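Local coordinates for protein toll-like receptor 13 (Mus musculus, PDB 4Z0C) that recognises bacterial 23S ribosomal RNA through its leucine-rich-repeat ectodomain and signals via MYD88 and TRAF6 to activate NF-kappa-B and inflammation, at residues A[393-398]-A[418-423]; A[145-149]-A[168-172]; A[667-673]-A[704-709]. One frame throughout, in Å; residues are numbered along the deposited sequence.

Contact 1 of 3, residues A[393-398]-A[418-423]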
ATOM      1  N   ASN A 393     -31.572  -0.248   5.755  1.00 44.19           N
ATOM      2  CA  ASN A 393     -31.763   0.506   6.996  1.00 47.76           C
ATOM      3  C   ASN A 393     -32.905   0.009   7.885  1.00 49.36           C
ATOM      4  O   ASN A 393     -32.834   0.097   9.118  1.00 50.25           O
ATOM      5  CB  ASN A 393     -31.955   1.978   6.662  1.00 49.23           C
ATOM      6  CG  ASN A 393     -30.904   2.483   5.696  1.00 55.32           C
ATOM      7  OD1 ASN A 393     -29.818   1.906   5.587  1.00 59.15           O
ATOM      8  ND2 ASN A 393     -31.223   3.556   4.978  1.00 51.73           N
ATOM      9  N   LEU A 394     -33.949  -0.518   7.247  1.00 46.29           N
ATOM     10  CA  LEU A 394     -35.140  -0.987   7.952  1.00 48.81           C
ATOM     11  C   LEU A 394     -34.965  -2.318   8.682  1.00 42.61           C
ATOM     12  O   LEU A 394     -35.789  -2.670   9.524  1.00 42.13           O
ATOM     13  CB  LEU A 394     -36.345  -1.068   7.007  1.00 46.68           C
ATOM     14  CG  LEU A 394     -36.982   0.257   6.598  1.00 45.60           C
ATOM     15  CD1 LEU A 394     -38.148  -0.028   5.689  1.00 52.51           C
ATOM     16  CD2 LEU A 394     -37.446   1.024   7.828  1.00 42.25           C
ATOM     17  N   ALA A 395     -33.907  -3.058   8.357  1.00 35.82           N
ATOM     18  CA  ALA A 395     -33.624  -4.302   9.068  1.00 34.02           C
ATOM     19  C   ALA A 395     -33.218  -4.045  10.520  1.00 34.60           C
ATOM     20  O   ALA A 395     -33.351  -4.921  11.373  1.00 44.62           O
ATOM     21  CB  ALA A 395     -32.554  -5.107   8.350  1.00 28.68           C
ATOM     22  N   PHE A 396     -32.738  -2.839  10.806  1.00 37.21           N
ATOM     23  CA  PHE A 396     -32.220  -2.538  12.134  1.00 41.49           C
ATOM     24  C   PHE A 396     -33.139  -1.599  12.909  1.00 41.04           C
ATOM     25  O   PHE A 396     -32.769  -1.059  13.952  1.00 44.50           O
ATOM     26  CB  PHE A 396     -30.810  -1.941  12.036  1.00 40.64           C
ATOM     27  CG  PHE A 396     -29.858  -2.772  11.220  1.00 39.91           C
ATOM     28  CD1 PHE A 396     -29.348  -3.954  11.721  1.00 36.11           C
ATOM     29  CD2 PHE A 396     -29.462  -2.360   9.964  1.00 43.67           C
ATOM     30  CE1 PHE A 396     -28.473  -4.720  10.981  1.00 37.66           C
ATOM     31  CE2 PHE A 396     -28.582  -3.121   9.223  1.00 46.16           C
ATOM     32  CZ  PHE A 396     -28.088  -4.304   9.735  1.00 40.88           C
ATOM     33  N   SER A 397     -34.347  -1.431  12.396  1.00 40.07           N
ATOM     34  CA  SER A 397     -35.341  -0.568  13.014  1.00 43.28           C
ATOM     35  C   SER A 397     -35.596  -0.938  14.476  1.00 47.67           C
ATOM     36  O   SER A 397     -35.952  -2.079  14.790  1.00 39.22           O
ATOM     37  CB  SER A 397     -36.640  -0.621  12.213  1.00 48.30           C
ATOM     38  OG  SER A 397     -37.532   0.385  12.646  1.00 55.90           O
ATOM     39  N   GLY A 398     -35.376   0.024  15.367  1.00 53.38           N
ATOM     40  CA  GLY A 398     -35.699  -0.142  16.774  1.00 46.80           C
ATOM     41  C   GLY A 398     -34.641  -0.793  17.651  1.00 45.85           C
ATOM     42  O   GLY A 398     -34.927  -1.171  18.791  1.00 42.71           O
ATOM     43  N   TYR A 418     -28.570   8.223   6.214  1.00 32.97           N
ATOM     44  CA  TYR A 418     -29.741   7.450   6.625  1.00 42.04           C
ATOM     45  C   TYR A 418     -29.363   6.060   7.095  1.00 39.96           C
ATOM     46  O   TYR A 418     -30.226   5.259   7.425  1.00 41.72           O
ATOM     47  CB  TYR A 418     -30.749   7.323   5.476  1.00 44.10           C
ATOM     48  CG  TYR A 418     -31.219   8.643   4.895  1.00 47.73           C
ATOM     49  CD1 TYR A 418     -31.911   9.568   5.679  1.00 47.18           C
ATOM     50  CD2 TYR A 418     -31.016   8.941   3.549  1.00 46.37           C
ATOM     51  CE1 TYR A 418     -32.346  10.770   5.151  1.00 45.98           C
ATOM     52  CE2 TYR A 418     -31.453  10.131   3.011  1.00 50.19           C
ATOM     53  CZ  TYR A 418     -32.118  11.043   3.814  1.00 56.03           C
ATOM     54  OH  TYR A 418     -32.555  12.231   3.266  1.00 62.07           O
ATOM     55  N   SER A 419     -28.067   5.781   7.147  1.00 36.89           N
ATOM     56  CA  SER A 419     -27.603   4.426   7.396  1.00 38.36           C
ATOM     57  C   SER A 419     -27.615   4.043   8.882  1.00 40.80           C
ATOM     58  O   SER A 419     -27.698   2.860   9.201  1.00 41.12           O
ATOM     59  CB  SER A 419     -26.190   4.241   6.836  1.00 45.87           C
ATOM     60  OG  SER A 419     -26.142   4.432   5.433  1.00 41.78           O
ATOM     61  N   PHE A 420     -27.520   5.027   9.783  1.00 45.80           N
ATOM     62  CA  PHE A 420     -27.384   4.745  11.230  1.00 48.79           C
ATOM     63  C   PHE A 420     -28.345   5.490  12.161  1.00 47.84           C
ATOM     64  O   PHE A 420     -27.998   5.801  13.298  1.00 51.63           O
ATOM     65  CB  PHE A 420     -25.945   5.006  11.699  1.00 41.04           C
ATOM     66  CG  PHE A 420     -24.914   4.303  10.882  1.00 31.89           C
ATOM     67  CD1 PHE A 420     -24.702   2.940  11.036  1.00 24.11           C
ATOM     68  CD2 PHE A 420     -24.173   4.995   9.940  1.00 24.83           C
ATOM     69  CE1 PHE A 420     -23.764   2.288  10.263  1.00 26.04           C
ATOM     70  CE2 PHE A 420     -23.226   4.347   9.163  1.00 21.43           C
ATOM     71  CZ  PHE A 420     -23.020   3.000   9.316  1.00 25.24           C
ATOM     72  N   THR A 421     -29.557   5.735  11.697  1.00 43.39           N
ATOM     73  CA  THR A 421     -30.545   6.483  12.464  1.00 43.08           C
ATOM     74  C   THR A 421     -31.078   5.700  13.667  1.00 41.23           C
ATOM     75  O   THR A 421     -31.578   6.278  14.631  1.00 39.29           O
ATOM     76  CB  THR A 421     -31.705   6.877  11.543  1.00 42.22           C
ATOM     77  OG1 THR A 421     -31.173   7.610  10.437  1.00 39.71           O
ATOM     78  CG2 THR A 421     -32.741   7.727  12.276  1.00 42.70           C
ATOM     79  N   GLN A 422     -30.968   4.379  13.608  1.00 37.52           N
ATOM     80  CA  GLN A 422     -31.572   3.532  14.620  1.00 41.76           C
ATOM     81  C   GLN A 422     -30.655   3.200  15.809  1.00 42.12           C
ATOM     82  O   GLN A 422     -31.033   2.418  16.696  1.00 43.39           O
ATOM     83  CB  GLN A 422     -32.062   2.247  13.954  1.00 47.50           C
ATOM     84  CG  GLN A 422     -32.947   2.514  12.768  1.00 49.13           C
ATOM     85  CD  GLN A 422     -34.221   3.203  13.181  1.00 50.59           C
ATOM     86  OE1 GLN A 422     -35.009   2.653  13.946  1.00 51.93           O
ATOM     87  NE2 GLN A 422     -34.422   4.423  12.697  1.00 51.97           N
ATOM     88  N   PHE A 423     -29.467   3.801  15.850  1.00 29.91           N
ATOM     89  CA  PHE A 423     -28.494   3.447  16.881  1.00 33.23           C
ATOM     90  C   PHE A 423     -28.056   4.613  17.764  1.00 39.62           C
ATOM     91  O   PHE A 423     -26.867   4.892  17.852  1.00 40.46           O
ATOM     92  CB  PHE A 423     -27.247   2.834  16.235  1.00 32.24           C
ATOM     93  CG  PHE A 423     -27.551   1.720  15.276  1.00 34.87           C
ATOM     94  CD1 PHE A 423     -28.439   0.721  15.613  1.00 33.87           C
ATOM     95  CD2 PHE A 423     -26.953   1.678  14.026  1.00 36.26           C
ATOM     96  CE1 PHE A 423     -28.727  -0.301  14.710  1.00 34.17           C
ATOM     97  CE2 PHE A 423     -27.239   0.656  13.126  1.00 26.51           C
ATOM     98  CZ  PHE A 423     -28.119  -0.327  13.468  1.00 24.92           C
TER

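Contact 2 of 3, residues A[145-149]-A[168-172]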
ATOM      1  N   PHE A 145       0.405 -41.641  31.760  1.00 43.15           N
ATOM      2  CA  PHE A 145      -0.258 -40.720  32.670  1.00 44.60           C
ATOM      3  C   PHE A 145       0.032 -41.022  34.156  1.00 49.93           C
ATOM      4  O   PHE A 145       0.141 -40.090  34.968  1.00 50.71           O
ATOM      5  CB  PHE A 145      -1.760 -40.735  32.388  1.00 44.03           C
ATOM      6  CG  PHE A 145      -2.546 -39.730  33.173  1.00 43.48           C
ATOM      7  CD1 PHE A 145      -2.158 -38.407  33.217  1.00 39.16           C
ATOM      8  CD2 PHE A 145      -3.706 -40.106  33.829  1.00 47.51           C
ATOM      9  CE1 PHE A 145      -2.895 -37.474  33.924  1.00 37.22           C
ATOM     10  CE2 PHE A 145      -4.446 -39.179  34.535  1.00 45.30           C
ATOM     11  CZ  PHE A 145      -4.039 -37.857  34.576  1.00 41.28           C
ATOM     12  N   SER A 146       0.208 -42.302  34.501  1.00 45.27           N
ATOM     13  CA  SER A 146       0.535 -42.686  35.894  1.00 47.83           C
ATOM     14  C   SER A 146       1.756 -41.954  36.394  1.00 47.65           C
ATOM     15  O   SER A 146       1.755 -41.431  37.504  1.00 53.82           O
ATOM     16  CB  SER A 146       0.759 -44.199  36.048  1.00 44.41           C
ATOM     17  OG  SER A 146      -0.435 -44.932  35.812  1.00 50.49           O
ATOM     18  N   GLY A 147       2.793 -41.912  35.563  1.00 49.32           N
ATOM     19  CA  GLY A 147       4.026 -41.221  35.901  1.00 52.04           C
ATOM     20  C   GLY A 147       3.857 -39.731  36.155  1.00 50.33           C
ATOM     21  O   GLY A 147       4.517 -39.172  37.017  1.00 49.28           O
ATOM     22  N   ILE A 148       2.996 -39.079  35.379  1.00 54.82           N
ATOM     23  CA  ILE A 148       2.717 -37.662  35.595  1.00 51.79           C
ATOM     24  C   ILE A 148       2.007 -37.475  36.931  1.00 43.06           C
ATOM     25  O   ILE A 148       2.340 -36.575  37.693  1.00 40.21           O
ATOM     26  CB  ILE A 148       1.852 -37.046  34.461  1.00 38.99           C
ATOM     27  CG1 ILE A 148       2.535 -37.222  33.107  1.00 35.41           C
ATOM     28  CG2 ILE A 148       1.605 -35.565  34.739  1.00 32.74           C
ATOM     29  CD1 ILE A 148       3.864 -36.518  33.033  1.00 31.48           C
ATOM     30  N   LEU A 149       1.024 -38.327  37.213  1.00 48.91           N
ATOM     31  CA  LEU A 149       0.318 -38.285  38.495  1.00 47.14           C
ATOM     32  C   LEU A 149       1.250 -38.473  39.691  1.00 48.70           C
ATOM     33  O   LEU A 149       1.095 -37.804  40.710  1.00 51.99           O
ATOM     34  CB  LEU A 149      -0.818 -39.304  38.532  1.00 52.33           C
ATOM     35  CG  LEU A 149      -2.112 -38.875  37.847  1.00 55.23           C
ATOM     36  CD1 LEU A 149      -3.077 -40.036  37.782  1.00 54.86           C
ATOM     37  CD2 LEU A 149      -2.736 -37.712  38.595  1.00 53.73           C
ATOM     38  N   ILE A 168      -1.669 -39.496  25.623  1.00 41.20           N
ATOM     39  CA  ILE A 168      -2.307 -40.259  26.679  1.00 35.67           C
ATOM     40  C   ILE A 168      -3.490 -41.066  26.126  1.00 50.51           C
ATOM     41  O   ILE A 168      -4.388 -40.536  25.463  1.00 52.15           O
ATOM     42  CB  ILE A 168      -2.753 -39.352  27.825  1.00 32.63           C
ATOM     43  CG1 ILE A 168      -1.522 -38.722  28.483  1.00 39.39           C
ATOM     44  CG2 ILE A 168      -3.497 -40.142  28.863  1.00 32.72           C
ATOM     45  CD1 ILE A 168      -1.842 -37.703  29.561  1.00 41.40           C
ATOM     46  N   MET A 169      -3.485 -42.357  26.421  1.00 56.92           N
ATOM     47  CA  MET A 169      -4.455 -43.280  25.860  1.00 53.84           C
ATOM     48  C   MET A 169      -5.339 -43.774  26.985  1.00 48.21           C
ATOM     49  O   MET A 169      -6.531 -43.993  26.789  1.00 40.48           O
ATOM     50  CB  MET A 169      -3.736 -44.460  25.203  1.00 57.75           C
ATOM     51  CG  MET A 169      -4.588 -45.289  24.261  1.00 62.77           C
ATOM     52  SD  MET A 169      -3.579 -46.230  23.095  1.00 81.02           S
ATOM     53  CE  MET A 169      -2.544 -44.938  22.409  1.00 49.00           C
ATOM     54  N   TYR A 170      -4.745 -43.950  28.166  1.00 50.42           N
ATOM     55  CA  TYR A 170      -5.489 -44.442  29.321  1.00 45.22           C
ATOM     56  C   TYR A 170      -5.295 -43.601  30.578  1.00 47.54           C
ATOM     57  O   TYR A 170      -4.216 -43.067  30.815  1.00 49.10           O
ATOM     58  CB  TYR A 170      -5.085 -45.890  29.610  1.00 44.17           C
ATOM     59  CG  TYR A 170      -5.347 -46.803  28.444  1.00 48.76           C
ATOM     60  CD1 TYR A 170      -6.646 -47.126  28.084  1.00 43.72           C
ATOM     61  CD2 TYR A 170      -4.301 -47.333  27.688  1.00 53.54           C
ATOM     62  CE1 TYR A 170      -6.908 -47.941  27.009  1.00 41.96           C
ATOM     63  CE2 TYR A 170      -4.558 -48.164  26.605  1.00 51.01           C
ATOM     64  CZ  TYR A 170      -5.868 -48.466  26.280  1.00 43.91           C
ATOM     65  OH  TYR A 170      -6.167 -49.279  25.213  1.00 42.85           O
ATOM     66  N   LEU A 171      -6.338 -43.510  31.396  1.00 49.32           N
ATOM     67  CA  LEU A 171      -6.201 -42.912  32.717  1.00 57.87           C
ATOM     68  C   LEU A 171      -5.582 -43.914  33.696  1.00 60.01           C
ATOM     69  O   LEU A 171      -5.327 -45.061  33.336  1.00 67.33           O
ATOM     70  CB  LEU A 171      -7.549 -42.405  33.248  1.00 53.90           C
ATOM     71  CG  LEU A 171      -8.115 -41.079  32.729  1.00 46.71           C
ATOM     72  CD1 LEU A 171      -7.172 -40.414  31.731  1.00 46.04           C
ATOM     73  CD2 LEU A 171      -9.503 -41.257  32.156  1.00 51.83           C
ATOM     74  N   ASP A 172      -5.309 -43.460  34.917  1.00 58.51           N
ATOM     75  CA  ASP A 172      -4.677 -44.298  35.941  1.00 65.93           C
ATOM     76  C   ASP A 172      -5.700 -44.923  36.912  1.00 62.87           C
ATOM     77  O   ASP A 172      -6.733 -44.318  37.207  1.00 59.86           O
ATOM     78  CB  ASP A 172      -3.633 -43.471  36.703  1.00 64.97           C
ATOM     79  CG  ASP A 172      -3.142 -44.163  37.961  1.00 70.33           C
ATOM     80  OD1 ASP A 172      -3.765 -43.959  39.025  1.00 69.36           O
ATOM     81  OD2 ASP A 172      -2.140 -44.905  37.889  1.00 72.69           O
TER

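Contact 3 of 3, residues A[667-673]-A[704-709]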
ATOM      1  N   CYS A 667      40.274   8.396  18.819  1.00 50.44           N
ATOM      2  CA  CYS A 667      40.224   9.337  19.927  1.00 46.24           C
ATOM      3  C   CYS A 667      39.015  10.266  19.860  1.00 42.36           C
ATOM      4  O   CYS A 667      38.671  10.899  20.857  1.00 42.34           O
ATOM      5  CB  CYS A 667      41.516  10.174  19.977  1.00 54.64           C
ATOM      6  SG  CYS A 667      42.990   9.260  20.509  1.00105.47           S
ATOM      7  N   ASP A 668      38.382  10.371  18.693  1.00 40.33           N
ATOM      8  CA  ASP A 668      37.184  11.201  18.574  1.00 41.63           C
ATOM      9  C   ASP A 668      36.081  10.683  19.492  1.00 35.98           C
ATOM     10  O   ASP A 668      35.230  11.444  19.942  1.00 36.70           O
ATOM     11  CB  ASP A 668      36.690  11.243  17.134  1.00 49.20           C
ATOM     12  CG  ASP A 668      37.619  12.024  16.228  1.00 57.51           C
ATOM     13  OD1 ASP A 668      38.834  11.754  16.261  1.00 61.14           O
ATOM     14  OD2 ASP A 668      37.139  12.911  15.493  1.00 60.25           O
ATOM     15  N   ASN A 669      36.118   9.386  19.778  1.00 30.53           N
ATOM     16  CA  ASN A 669      35.117   8.751  20.626  1.00 38.45           C
ATOM     17  C   ASN A 669      35.597   8.454  22.028  1.00 34.13           C
ATOM     18  O   ASN A 669      34.908   7.749  22.781  1.00 36.53           O
ATOM     19  CB  ASN A 669      34.614   7.457  19.972  1.00 39.39           C
ATOM     20  CG  ASN A 669      33.694   7.727  18.820  1.00 36.33           C
ATOM     21  OD1 ASN A 669      32.829   8.594  18.913  1.00 35.10           O
ATOM     22  ND2 ASN A 669      33.898   7.023  17.710  1.00 42.21           N
ATOM     23  N   LEU A 670      36.775   8.978  22.376  1.00 33.63           N
ATOM     24  CA  LEU A 670      37.377   8.693  23.677  1.00 37.13           C
ATOM     25  C   LEU A 670      36.487   9.159  24.823  1.00 28.39           C
ATOM     26  O   LEU A 670      36.251   8.404  25.742  1.00 29.53           O
ATOM     27  CB  LEU A 670      38.787   9.282  23.805  1.00 43.66           C
ATOM     28  CG  LEU A 670      39.436   9.018  25.171  1.00 44.87           C
ATOM     29  CD1 LEU A 670      39.548   7.520  25.392  1.00 46.06           C
ATOM     30  CD2 LEU A 670      40.801   9.678  25.293  1.00 44.03           C
ATOM     31  N   TRP A 671      35.966  10.384  24.762  1.00 29.34           N
ATOM     32  CA  TRP A 671      35.054  10.809  25.823  1.00 32.54           C
ATOM     33  C   TRP A 671      33.826   9.883  25.944  1.00 39.01           C
ATOM     34  O   TRP A 671      33.443   9.480  27.053  1.00 41.15           O
ATOM     35  CB  TRP A 671      34.583  12.261  25.647  1.00 28.13           C
ATOM     36  CG  TRP A 671      33.543  12.579  26.705  1.00 39.73           C
ATOM     37  CD1 TRP A 671      33.778  12.970  27.999  1.00 34.08           C
ATOM     38  CD2 TRP A 671      32.114  12.464  26.576  1.00 36.17           C
ATOM     39  NE1 TRP A 671      32.586  13.126  28.674  1.00 38.02           N
ATOM     40  CE2 TRP A 671      31.551  12.821  27.824  1.00 40.60           C
ATOM     41  CE3 TRP A 671      31.259  12.110  25.527  1.00 33.23           C
ATOM     42  CZ2 TRP A 671      30.167  12.834  28.044  1.00 37.29           C
ATOM     43  CZ3 TRP A 671      29.882  12.123  25.752  1.00 26.34           C
ATOM     44  CH2 TRP A 671      29.353  12.487  26.995  1.00 33.62           C
ATOM     45  N   PHE A 672      33.226   9.537  24.803  1.00 38.07           N
ATOM     46  CA  PHE A 672      32.019   8.716  24.797  1.00 37.67           C
ATOM     47  C   PHE A 672      32.257   7.330  25.408  1.00 35.77           C
ATOM     48  O   PHE A 672      31.503   6.899  26.265  1.00 36.36           O
ATOM     49  CB  PHE A 672      31.423   8.585  23.380  1.00 33.54           C
ATOM     50  CG  PHE A 672      30.212   7.671  23.313  1.00 33.12           C
ATOM     51  CD1 PHE A 672      28.980   8.098  23.797  1.00 27.57           C
ATOM     52  CD2 PHE A 672      30.322   6.376  22.810  1.00 28.42           C
ATOM     53  CE1 PHE A 672      27.871   7.268  23.739  1.00 27.87           C
ATOM     54  CE2 PHE A 672      29.226   5.537  22.760  1.00 32.44           C
ATOM     55  CZ  PHE A 672      27.998   5.984  23.227  1.00 30.88           C
ATOM     56  N   LYS A 673      33.325   6.662  24.977  1.00 35.57           N
ATOM     57  CA  LYS A 673      33.671   5.328  25.449  1.00 32.59           C
ATOM     58  C   LYS A 673      33.809   5.251  26.972  1.00 45.41           C
ATOM     59  O   LYS A 673      33.294   4.324  27.602  1.00 44.03           O
ATOM     60  CB  LYS A 673      34.959   4.857  24.771  1.00 35.32           C
ATOM     61  CG  LYS A 673      35.688   3.740  25.495  1.00 53.30           C
ATOM     62  CD  LYS A 673      37.132   3.663  25.005  1.00 61.47           C
ATOM     63  CE  LYS A 673      37.977   2.694  25.825  1.00 67.75           C
ATOM     64  NZ  LYS A 673      38.368   3.263  27.153  1.00 66.99           N
ATOM     65  N   PHE A 704      39.501  -0.015  23.848  1.00 58.59           N
ATOM     66  CA  PHE A 704      40.227   0.894  22.974  1.00 62.07           C
ATOM     67  C   PHE A 704      41.392   1.478  23.745  1.00 60.96           C
ATOM     68  O   PHE A 704      41.214   2.047  24.832  1.00 54.44           O
ATOM     69  CB  PHE A 704      39.310   1.990  22.429  1.00 60.48           C
ATOM     70  CG  PHE A 704      40.044   3.109  21.763  1.00 66.13           C
ATOM     71  CD1 PHE A 704      40.551   2.950  20.485  1.00 63.87           C
ATOM     72  CD2 PHE A 704      40.236   4.318  22.414  1.00 70.57           C
ATOM     73  CE1 PHE A 704      41.237   3.973  19.870  1.00 66.18           C
ATOM     74  CE2 PHE A 704      40.922   5.350  21.804  1.00 69.59           C
ATOM     75  CZ  PHE A 704      41.423   5.179  20.530  1.00 69.35           C
ATOM     76  N   ASP A 705      42.587   1.292  23.192  1.00 63.97           N
ATOM     77  CA  ASP A 705      43.808   1.780  23.825  1.00 68.10           C
ATOM     78  C   ASP A 705      43.750   3.282  24.103  1.00 72.69           C
ATOM     79  O   ASP A 705      43.999   4.114  23.222  1.00 76.36           O
ATOM     80  CB  ASP A 705      45.030   1.430  22.981  1.00 70.12           C
ATOM     81  CG  ASP A 705      46.310   1.419  23.793  1.00 66.53           C
ATOM     82  OD1 ASP A 705      46.226   1.467  25.041  1.00 61.94           O
ATOM     83  OD2 ASP A 705      47.397   1.368  23.181  1.00 63.25           O
ATOM     84  N   ASP A 706      43.417   3.599  25.349  1.00 71.10           N
ATOM     85  CA  ASP A 706      43.195   4.961  25.815  1.00 78.39           C
ATOM     86  C   ASP A 706      44.491   5.787  25.700  1.00 82.91           C
ATOM     87  O   ASP A 706      44.472   7.014  25.554  1.00 79.35           O
ATOM     88  CB  ASP A 706      42.695   4.892  27.262  1.00 84.47           C
ATOM     89  CG  ASP A 706      41.924   6.120  27.686  1.00 88.98           C
ATOM     90  OD1 ASP A 706      42.304   7.243  27.292  1.00 92.03           O
ATOM     91  OD2 ASP A 706      40.926   5.951  28.423  1.00 86.65           O
ATOM     92  N   ALA A 707      45.613   5.079  25.749  1.00 85.20           N
ATOM     93  CA  ALA A 707      46.949   5.668  25.805  1.00 85.70           C
ATOM     94  C   ALA A 707      47.358   6.501  24.579  1.00 83.56           C
ATOM     95  O   ALA A 707      48.222   7.371  24.674  1.00 80.72           O
ATOM     96  CB  ALA A 707      47.984   4.582  26.091  1.00 82.95           C
ATOM     97  N   MET A 708      46.742   6.234  23.434  1.00 86.84           N
ATOM     98  CA  MET A 708      47.200   6.802  22.161  1.00 84.09           C
ATOM     99  C   MET A 708      46.871   8.280  21.915  1.00 69.87           C
ATOM    100  O   MET A 708      47.299   8.852  20.917  1.00 65.60           O
ATOM    101  CB  MET A 708      46.658   5.958  20.998  1.00 86.51           C
ATOM    102  CG  MET A 708      47.022   4.476  21.070  1.00 86.00           C
ATOM    103  SD  MET A 708      48.807   4.178  21.057  1.00174.39           S
ATOM    104  CE  MET A 708      49.162   3.888  22.796  1.00 32.42           C
ATOM    105  N   CYS A 709      46.119   8.892  22.819  1.00 64.83           N
ATOM    106  CA  CYS A 709      45.619  10.245  22.607  1.00 66.22           C
ATOM    107  C   CYS A 709      46.466  11.281  23.338  1.00 68.98           C
ATOM    108  O   CYS A 709      45.993  11.933  24.271  1.00 69.07           O
ATOM    109  CB  CYS A 709      44.165  10.341  23.074  1.00 70.00           C
ATOM    110  SG  CYS A 709      43.109   8.961  22.521  1.00 78.31           S
TER

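Contact 1 of 3, residues A[393-398]-A[418-423]
The rings of Phe-396 and Phe-423 meet in an offset edge-to-face pair, the edge of Phe-423 turned toward the face of Phe-396, with ring centroids 5.9 Å apart and planes at 63°. The foremost atom is CZ of Phe-423, which comes within 3.4 Å of CB of Phe-396 and also reaches CG at the root of that ring. Over one face of Phe-423, offset toward the rim, lies CB of Gln-422, and at its edge, in plane, stands CD1 of Phe-420, whose own ring carries CB of Ser-419 on one face. Phenylalanine suits these places because a flat, apolar ring can pack between successive coils while demanding no polar partner.

The chain of Gln-422 is bent at chi2 (-64°), which brings the amide back to the opposite backbone: OE1 accepts a hydrogen bond from N of Gly-398 at 3.0 Å, with an N-H...O angle of 152°, in the carbonyl plane and on a lone pair. CB of Gln-422 packs 3.4 Å from O of Phe-396. At the backbone angles of Gly-398 a CB would be jammed against the preceding carbonyl O, which calls for glycine. At the start of segment 393-398, the side chain of Asn-393 lies against the carbonyl of Tyr-418.

Both segments are loops on the convex side of the leucine-rich-repeat solenoid, in LRR 15 and LRR 16, flanking strand 404-406 in sequence, between strands 380-382 and 428-430. Phe-396 is packed between Phe-372 of the preceding coil, its ring nearly parallel, and Phe-423, and Phe-420 continues the apolar packing to Leu-447.

Contact 2 of 3, residues A[145-149]-A[168-172]
Ile-168, first in the loop segment, touches Phe-145 of the helix: its CD1 lies 3.7 Å from CD1 of the ring, and its CG2 branch packs on CB of the same residue. Two residues on, Tyr-170 contributes backbone, its carbonyl O standing 3.7 Å from CB of Phe-145. Leu-171 then brings CD1 to 4.1 Å from CD2 of Phe-145, on the other ortho side of the ring from Ile-168. Branched aliphatic chains suit both places, since they can fit obliquely around a flat ring. With CG anti to the backbone N (chi1 -174°), Phe-145 extends its ring to where N of Asp-172 sits at the edge, near its plane, and CG of Leu-149 lies over one face, offset toward the rim.

CB of Asp-172 rests 3.6 Å from CD1 of Leu-149, while its carboxylate reaches helix 145-152: OG of Ser-146 donates a hydrogen bond of 2.7 Å to OD2 of Asp-172, which accepts it on its anti lone pair, the one away from OD1. OD1 is held by Arg-176 in a salt bridge and by N of Ser-174.

A short serine hydroxyl can donate close to the helix backbone, and aspartate offers two oxygens for separate partners. These pay for burying the carboxylate, which ties LRR 5 to LRR 6, and the arginine would probably favour its charged form.

Contact 3 of 3, residues A[667-673]-A[704-709]
Leu-670 and the disulfide between Cys-667 and Cys-709 form the apolar centre, with Phe-704 beside them. The two SG atoms are joined at 2.0 Å with a chi3 of -96°, near the perpendicular geometry a relaxed disulfide prefers. CD2 of Leu-670 packs 3.7 Å from SG of Cys-709, and its CD1 lies at the edge of the Phe-704 ring, 4.4 Å from CE2. CZ of Phe-704 lies 4.4 Å from SG of Cys-667, so the ring packs beside the crosslink. A branched leucine, its CG anti to the backbone N (chi1 179°), can thus serve sulfur with one methyl and ring with the other.

Outward from this centre, Lys-673 lays its long aliphatic chain across Phe-704, CE standing 3.7 Å from CB of Phe-704 and 3.4 Å from its carbonyl O. Lysine suits this border: its methylenes pack on the aromatic residue, and the bend at chi4 (-76°) carries NZ toward the polar edge of the contact. There NZ of Lys-673 forms a long salt bridge, 3.9 Å, with OD2 of Asp-706, an oxygen that also accepts a hydrogen bond from Asn-674. Asp-706 crosses Leu-670 at about a right angle, and OD1 lies 3.4 Å from CD1 of that leucine.

The pair belongs to the LRRCT cap that closes the ectodomain's C-terminal end. Segment 667-673 leads through a 3-10 turn into helix 670-678, beyond the last strand, 655-657; Asn-669 bonds to Lys-640, Ile-642 and Gln-664, fastening the cap to the final coils, while the disulfide secures the chain's last residue to the 3-10 turn that precedes that helix.

How the contacts relate
Contacts 1 and 2 each join consecutive leucine-rich repeats, LRR 15 to LRR 16 and LRR 5 to LRR 6, whereas contact 3 lies within the C-terminal cap. Contact 2 is the buried one, contact 1 is partly buried and contact 3 lies at the surface. Phenylalanine packing recurs in all three, but the other interactions differ: an amide-to-backbone bond in contact 1, a hydroxyl-to-carboxylate bond in contact 2 and, in contact 3, a covalent disulfide together with a long salt bridge. Contacts 2 and 3 set a helix against a loop segment, which in contact 3 includes a 3-10 turn, while contact 1 joins two loops. The centres of the three contacts lie about 57 to 73 Å from one another.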